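Putative diflavin flavoprotein A 3 (Synechocystis sp., PDB 6H0C) probably carries electrons from NADH to oxygen, reducing it to water, and is represented by its flavodiiron core, a metallo-β-lactamase-like domain joined to a flavodoxin-like domain. Local coordinates at residues Asn133-Leu138 against Glu143-Pro148; Phe369-Ile374 against Glu389-Asp394. All coordinates share one frame; numbering follows the deposited sequence.

Interaction 1: residues Asn133-Leu138 against Glu143-Pro148; sequences NDHLDL and ELTFIP
Four backbone hydrogen bonds join N133-L138 to E143-P148. L136 and L144 form a hydrogen-bonded pair: L136 N donates a hydrogen bond to L144 O at 3.0 Å, and L144 N donates one to L136 O at 2.8 Å. Beyond it, F146 N donates to D134 O at 3.0 Å and N133 N to F146 O. L144 O also receives a short CA-H contact from H135, with H135 CA 3.0 Å away. A weak side-chain bond is added where H135 ND1 meets T145 OG1 at 2.8 Å, with an N-H...O angle of only 119°; the hydroxyl lies at the edge of the imidazole, near its plane. The two strands are the arms of an antiparallel β-hairpin at the border of the five-stranded sheet in the metallo-β-lactamase-like domain. Strand 135-137 is outermost, while 143-148 continues inward to strand 158-162. H135, T145, D137 and E143 project from one face, which is partly exposed. There, with CG anti to the backbone N (chi1 -168°) and the chain extended beyond, E143 runs past D137 and H135, bringing CG to 4.0 Å from D137 CB and OE2 near H135 CB; D137 OD1 itself bonds to G139 N. L136, L144 and F146 occupy the buried side. F146 turns its ring edge to L136, with CE1 3.6 Å from L136 CB, and the crossing side chains of L138 and L144 touch through their CD1 methyls before Y78, I80 and I44 continue the apolar layer.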
loop_
_atom_site.group_PDB
_atom_site.type_symbol
_atom_site.label_atom_id
_atom_site.label_comp_id
_atom_site.label_asym_id
_atom_site.label_seq_id
_atom_site.Cartn_x
_atom_site.Cartn_y
_atom_site.Cartn_z
ATOM N N ASN A 133 -16.272 8.785 9.608
ATOM C CA ASN A 133 -17.087 9.915 10.066
ATOM C C ASN A 133 -16.767 10.400 11.484
ATOM O O ASN A 133 -17.504 11.220 12.035
ATOM C CB ASN A 133 -18.576 9.573 9.957
ATOM C CG ASN A 133 -18.999 9.278 8.525
ATOM O OD1 ASN A 133 -18.559 9.941 7.584
ATOM N ND2 ASN A 133 -19.849 8.272 8.354
ATOM N N ASP A 134 -15.673 9.906 12.069
ATOM C CA ASP A 134 -15.133 10.504 13.290
ATOM C C ASP A 134 -14.511 11.853 12.962
ATOM O O ASP A 134 -14.119 12.101 11.816
ATOM C CB ASP A 134 -14.081 9.608 13.948
ATOM C CG ASP A 134 -14.688 8.514 14.795
ATOM O OD1 ASP A 134 -15.907 8.562 15.056
ATOM O OD2 ASP A 134 -13.936 7.605 15.209
ATOM N N HIS A 135 -14.403 12.711 13.972
ATOM C CA HIS A 135 -13.848 14.045 13.775
ATOM C C HIS A 135 -12.728 14.358 14.762
ATOM O O HIS A 135 -12.651 13.779 15.841
ATOM C CB HIS A 135 -14.943 15.111 13.901
ATOM C CG HIS A 135 -16.125 14.872 13.015
ATOM N ND1 HIS A 135 -16.075 15.024 11.646
ATOM C CD2 HIS A 135 -17.392 14.493 13.304
ATOM C CE1 HIS A 135 -17.259 14.746 11.130
ATOM N NE2 HIS A 135 -18.075 14.420 12.115
ATOM N N LEU A 136 -11.861 15.284 14.368
ATOM C CA LEU A 136 -10.833 15.827 15.239
ATOM C C LEU A 136 -10.682 17.317 14.917
ATOM O O LEU A 136 -10.324 17.698 13.798
ATOM C CB LEU A 136 -9.507 15.082 15.063
ATOM C CG LEU A 136 -8.390 15.472 16.031
ATOM C CD1 LEU A 136 -8.708 14.970 17.435
ATOM C CD2 LEU A 136 -7.040 14.942 15.553
ATOM N N ASP A 137 -10.972 18.161 15.895
ATOM C CA ASP A 137 -11.011 19.599 15.663
ATOM C C ASP A 137 -9.684 20.221 16.072
ATOM O O ASP A 137 -9.297 20.158 17.241
ATOM C CB ASP A 137 -12.184 20.212 16.435
ATOM C CG ASP A 137 -12.364 21.691 16.170
ATOM O OD1 ASP A 137 -11.692 22.245 15.276
ATOM O OD2 ASP A 137 -13.202 22.300 16.866
ATOM N N LEU A 138 -8.974 20.788 15.098
ATOM C CA LEU A 138 -7.694 21.450 15.361
ATOM C C LEU A 138 -7.893 22.937 15.633
ATOM O O LEU A 138 -6.932 23.668 15.859
ATOM C CB LEU A 138 -6.729 21.271 14.184
ATOM C CG LEU A 138 -6.428 19.824 13.781
ATOM C CD1 LEU A 138 -5.398 19.748 12.649
ATOM C CD2 LEU A 138 -5.978 19.010 14.990
ATOM N N GLU A 143 -11.838 21.177 11.240
ATOM C CA GLU A 143 -12.443 20.024 11.885
ATOM C C GLU A 143 -12.355 18.849 10.935
ATOM O O GLU A 143 -13.174 18.693 10.029
ATOM C CB GLU A 143 -13.890 20.265 12.305
ATOM C CG GLU A 143 -14.368 19.148 13.231
ATOM C CD GLU A 143 -15.762 19.362 13.775
ATOM O OE1 GLU A 143 -16.392 20.381 13.416
ATOM O OE2 GLU A 143 -16.227 18.505 14.563
ATOM N N LEU A 144 -11.329 18.037 11.157
ATOM C CA LEU A 144 -11.022 16.912 10.299
ATOM C C LEU A 144 -12.089 15.827 10.393
ATOM O O LEU A 144 -12.617 15.554 11.472
ATOM C CB LEU A 144 -9.656 16.333 10.670
ATOM C CG LEU A 144 -8.513 17.344 10.790
ATOM C CD1 LEU A 144 -7.216 16.628 11.186
ATOM C CD2 LEU A 144 -8.339 18.147 9.499
ATOM N N THR A 145 -12.404 15.219 9.251
ATOM C CA THR A 145 -13.233 14.019 9.210
ATOM C C THR A 145 -12.402 12.853 8.667
ATOM O O THR A 145 -11.650 13.013 7.703
ATOM C CB THR A 145 -14.491 14.226 8.345
ATOM O OG1 THR A 145 -15.330 15.203 8.967
ATOM C CG2 THR A 145 -15.274 12.929 8.214
ATOM N N PHE A 146 -12.523 11.682 9.284
ATOM C CA PHE A 146 -11.705 10.551 8.867
ATOM C C PHE A 146 -12.484 9.522 8.055
ATOM O O PHE A 146 -13.659 9.272 8.307
ATOM C CB PHE A 146 -11.055 9.912 10.099
ATOM C CG PHE A 146 -10.138 10.850 10.829
ATOM C CD1 PHE A 146 -10.599 11.598 11.904
ATOM C CD2 PHE A 146 -8.829 11.034 10.400
ATOM C CE1 PHE A 146 -9.756 12.491 12.562
ATOM C CE2 PHE A 146 -7.985 11.918 11.049
ATOM C CZ PHE A 146 -8.446 12.650 12.133
ATOM N N ILE A 147 -11.810 8.937 7.073
ATOM C CA ILE A 147 -12.388 7.923 6.196
ATOM C C ILE A 147 -11.446 6.729 6.035
ATOM O O ILE A 147 -10.480 6.807 5.262
ATOM C CB ILE A 147 -12.685 8.474 4.773
ATOM C CG1 ILE A 147 -13.440 9.805 4.838
ATOM C CG2 ILE A 147 -13.441 7.422 3.957
ATOM C CD1 ILE A 147 -12.563 11.021 4.714
ATOM N N PRO A 148 -11.712 5.625 6.766
ATOM C CA PRO A 148 -10.952 4.385 6.543
ATOM C C PRO A 148 -11.067 3.893 5.089
ATOM O O PRO A 148 -12.162 3.849 4.530
ATOM C CB PRO A 148 -11.603 3.392 7.521
ATOM C CG PRO A 148 -12.156 4.258 8.619
ATOM C CD PRO A 148 -12.649 5.502 7.901
#

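Interaction 2: residues Phe369-Ile374 against Glu389-Asp394; sequences FGFDTI and EEAGTD
F371 lays one face of its ring over the CB methyl of A391, a CH-pi contact in which the carbon stands 4.3 Å from the ring centroid and 26° off the ring normal. The pair belongs to the flavodoxin-like domain, a parallel five-stranded sheet with helices packed against it. Here the outermost strand, 368-377, meets the C-terminal helix 382-404 that follows it in the chain. This strand is not regular throughout; F371, on its segment 369-374, directs its CB toward the helix. Its chi1 of 52° sets CG between the backbone N and the carbonyl carbon, a sterically tight rotamer that carries the ring to A391. I374 approaches the same methyl through the end of its longer branch, CD1 lying 3.8 Å from A391 CB. A391 CB is thereby shared by an aromatic face and an aliphatic tip, and, consistent with the small side chain of A391, the CA atoms of F371 and A391 are 6.1 Å apart. I374 also touches I276 of helix 268-281 and F345 of strand 341-348, extending the apolar packing beyond this pair of elements. D394, nearly one turn further along the helix, is exposed at the margin of the contact near G370. No hydrogen bond crosses between the segments; the nearest polar approach to the phenyl ring is A391 O, 3.4 Å from F371 CD1.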
loop_
_atom_site.group_PDB
_atom_site.type_symbol
_atom_site.label_atom_id
_atom_site.label_comp_id
_atom_site.label_asym_id
_atom_site.label_seq_id
_atom_site.Cartn_x
_atom_site.Cartn_y
_atom_site.Cartn_z
ATOM N N PHE A 369 0.116 -26.560 -12.246
ATOM C CA PHE A 369 0.817 -25.341 -11.893
ATOM C C PHE A 369 0.984 -24.403 -13.092
ATOM O O PHE A 369 1.213 -24.850 -14.211
ATOM C CB PHE A 369 2.158 -25.704 -11.266
ATOM C CG PHE A 369 2.023 -26.376 -9.922
ATOM C CD1 PHE A 369 2.089 -25.633 -8.746
ATOM C CD2 PHE A 369 1.809 -27.742 -9.828
ATOM C CE1 PHE A 369 1.957 -26.242 -7.500
ATOM C CE2 PHE A 369 1.678 -28.354 -8.586
ATOM C CZ PHE A 369 1.750 -27.603 -7.423
ATOM N N GLY A 370 0.842 -23.101 -12.852
ATOM C CA GLY A 370 0.880 -22.105 -13.916
ATOM C C GLY A 370 2.250 -21.500 -14.166
ATOM O O GLY A 370 2.481 -20.866 -15.191
ATOM N N PHE A 371 3.149 -21.668 -13.204
ATOM C CA PHE A 371 4.565 -21.401 -13.411
ATOM C C PHE A 371 5.334 -22.277 -12.448
ATOM O O PHE A 371 4.759 -22.816 -11.498
ATOM C CB PHE A 371 4.920 -19.912 -13.219
ATOM C CG PHE A 371 4.437 -19.310 -11.916
ATOM C CD1 PHE A 371 3.507 -18.285 -11.920
ATOM C CD2 PHE A 371 4.938 -19.745 -10.693
ATOM C CE1 PHE A 371 3.072 -17.718 -10.732
ATOM C CE2 PHE A 371 4.503 -19.186 -9.502
ATOM C CZ PHE A 371 3.570 -18.169 -9.521
ATOM N N ASP A 372 6.625 -22.442 -12.697
ATOM C CA ASP A 372 7.457 -23.216 -11.790
ATOM C C ASP A 372 7.555 -22.489 -10.449
ATOM O O ASP A 372 7.741 -21.273 -10.413
ATOM C CB ASP A 372 8.843 -23.445 -12.392
ATOM C CG ASP A 372 8.799 -24.304 -13.643
ATOM O OD1 ASP A 372 7.996 -25.260 -13.672
ATOM O OD2 ASP A 372 9.561 -24.023 -14.597
ATOM N N THR A 373 7.420 -23.241 -9.359
ATOM C CA THR A 373 7.474 -22.684 -8.012
ATOM C C THR A 373 8.676 -21.761 -7.827
ATOM O O THR A 373 9.796 -22.095 -8.203
ATOM C CB THR A 373 7.511 -23.799 -6.956
ATOM O OG1 THR A 373 6.281 -24.534 -7.009
ATOM C CG2 THR A 373 7.686 -23.213 -5.562
ATOM N N ILE A 374 8.423 -20.586 -7.263
ATOM C CA ILE A 374 9.446 -19.564 -7.118
ATOM C C ILE A 374 10.039 -19.542 -5.717
ATOM O O ILE A 374 9.324 -19.354 -4.732
ATOM C CB ILE A 374 8.873 -18.173 -7.434
ATOM C CG1 ILE A 374 8.576 -18.054 -8.927
ATOM C CG2 ILE A 374 9.829 -17.085 -6.992
ATOM C CD1 ILE A 374 7.736 -16.841 -9.265
ATOM N N GLU A 389 7.642 -10.896 -12.360
ATOM C CA GLU A 389 6.727 -10.246 -13.280
ATOM C C GLU A 389 6.489 -11.165 -14.472
ATOM O O GLU A 389 5.354 -11.344 -14.912
ATOM C CB GLU A 389 7.288 -8.883 -13.717
ATOM C CG GLU A 389 6.403 -8.096 -14.671
ATOM C CD GLU A 389 6.916 -6.679 -14.922
ATOM O OE1 GLU A 389 6.197 -5.885 -15.561
ATOM O OE2 GLU A 389 8.038 -6.355 -14.483
ATOM N N GLU A 390 7.565 -11.778 -14.966
ATOM C CA GLU A 390 7.478 -12.643 -16.139
ATOM C C GLU A 390 6.690 -13.906 -15.826
ATOM O O GLU A 390 5.927 -14.394 -16.657
ATOM C CB GLU A 390 8.872 -13.007 -16.649
ATOM C CG GLU A 390 8.859 -13.552 -18.056
ATOM C CD GLU A 390 8.312 -12.547 -19.055
ATOM O OE1 GLU A 390 7.591 -12.964 -19.989
ATOM O OE2 GLU A 390 8.609 -11.340 -18.901
ATOM N N ALA A 391 6.873 -14.433 -14.617
ATOM C CA ALA A 391 6.097 -15.584 -14.155
ATOM C C ALA A 391 4.599 -15.260 -14.115
ATOM O O ALA A 391 3.766 -16.075 -14.523
ATOM C CB ALA A 391 6.580 -16.039 -12.782
ATOM N N GLY A 392 4.269 -14.067 -13.623
ATOM C CA GLY A 392 2.896 -13.594 -13.622
ATOM C C GLY A 392 2.338 -13.541 -15.033
ATOM O O GLY A 392 1.213 -13.977 -15.290
ATOM N N THR A 393 3.129 -13.008 -15.958
ATOM C CA THR A 393 2.721 -12.969 -17.353
ATOM C C THR A 393 2.488 -14.378 -17.883
ATOM O O THR A 393 1.468 -14.630 -18.513
ATOM C CB THR A 393 3.756 -12.254 -18.227
ATOM O OG1 THR A 393 3.784 -10.866 -17.876
ATOM C CG2 THR A 393 3.396 -12.389 -19.706
ATOM N N ASP A 394 3.418 -15.294 -17.618
ATOM C CA ASP A 394 3.258 -16.696 -18.024
ATOM C C ASP A 394 1.966 -17.312 -17.479
ATOM O O ASP A 394 1.254 -18.020 -18.193
ATOM C CB ASP A 394 4.453 -17.536 -17.561
ATOM C CG ASP A 394 5.709 -17.269 -18.365
ATOM O OD1 ASP A 394 5.606 -16.677 -19.462
ATOM O OD2 ASP A 394 6.803 -17.659 -17.901
#

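Interaction 1 lies in the metallo-β-lactamase-like domain and interaction 2 in the flavodoxin-like domain, on opposite sides of the chain's centre; their own centres are 44 Å apart and their nearest atoms about 29 Å. They share no secondary-structure element. Each involves an outermost strand of a sheet, but the first joins it to its hairpin neighbour through backbone hydrogen bonds, whereas the second packs it against a helix mainly by apolar side chains, with no hydrogen bond between the segments. Interaction 1 is the more extensive, burying 529 Å² against 174 Å², and divides into a polar, partly exposed face and a buried apolar one. Interaction 2 is mainly buried, with D394 at its exposed margin.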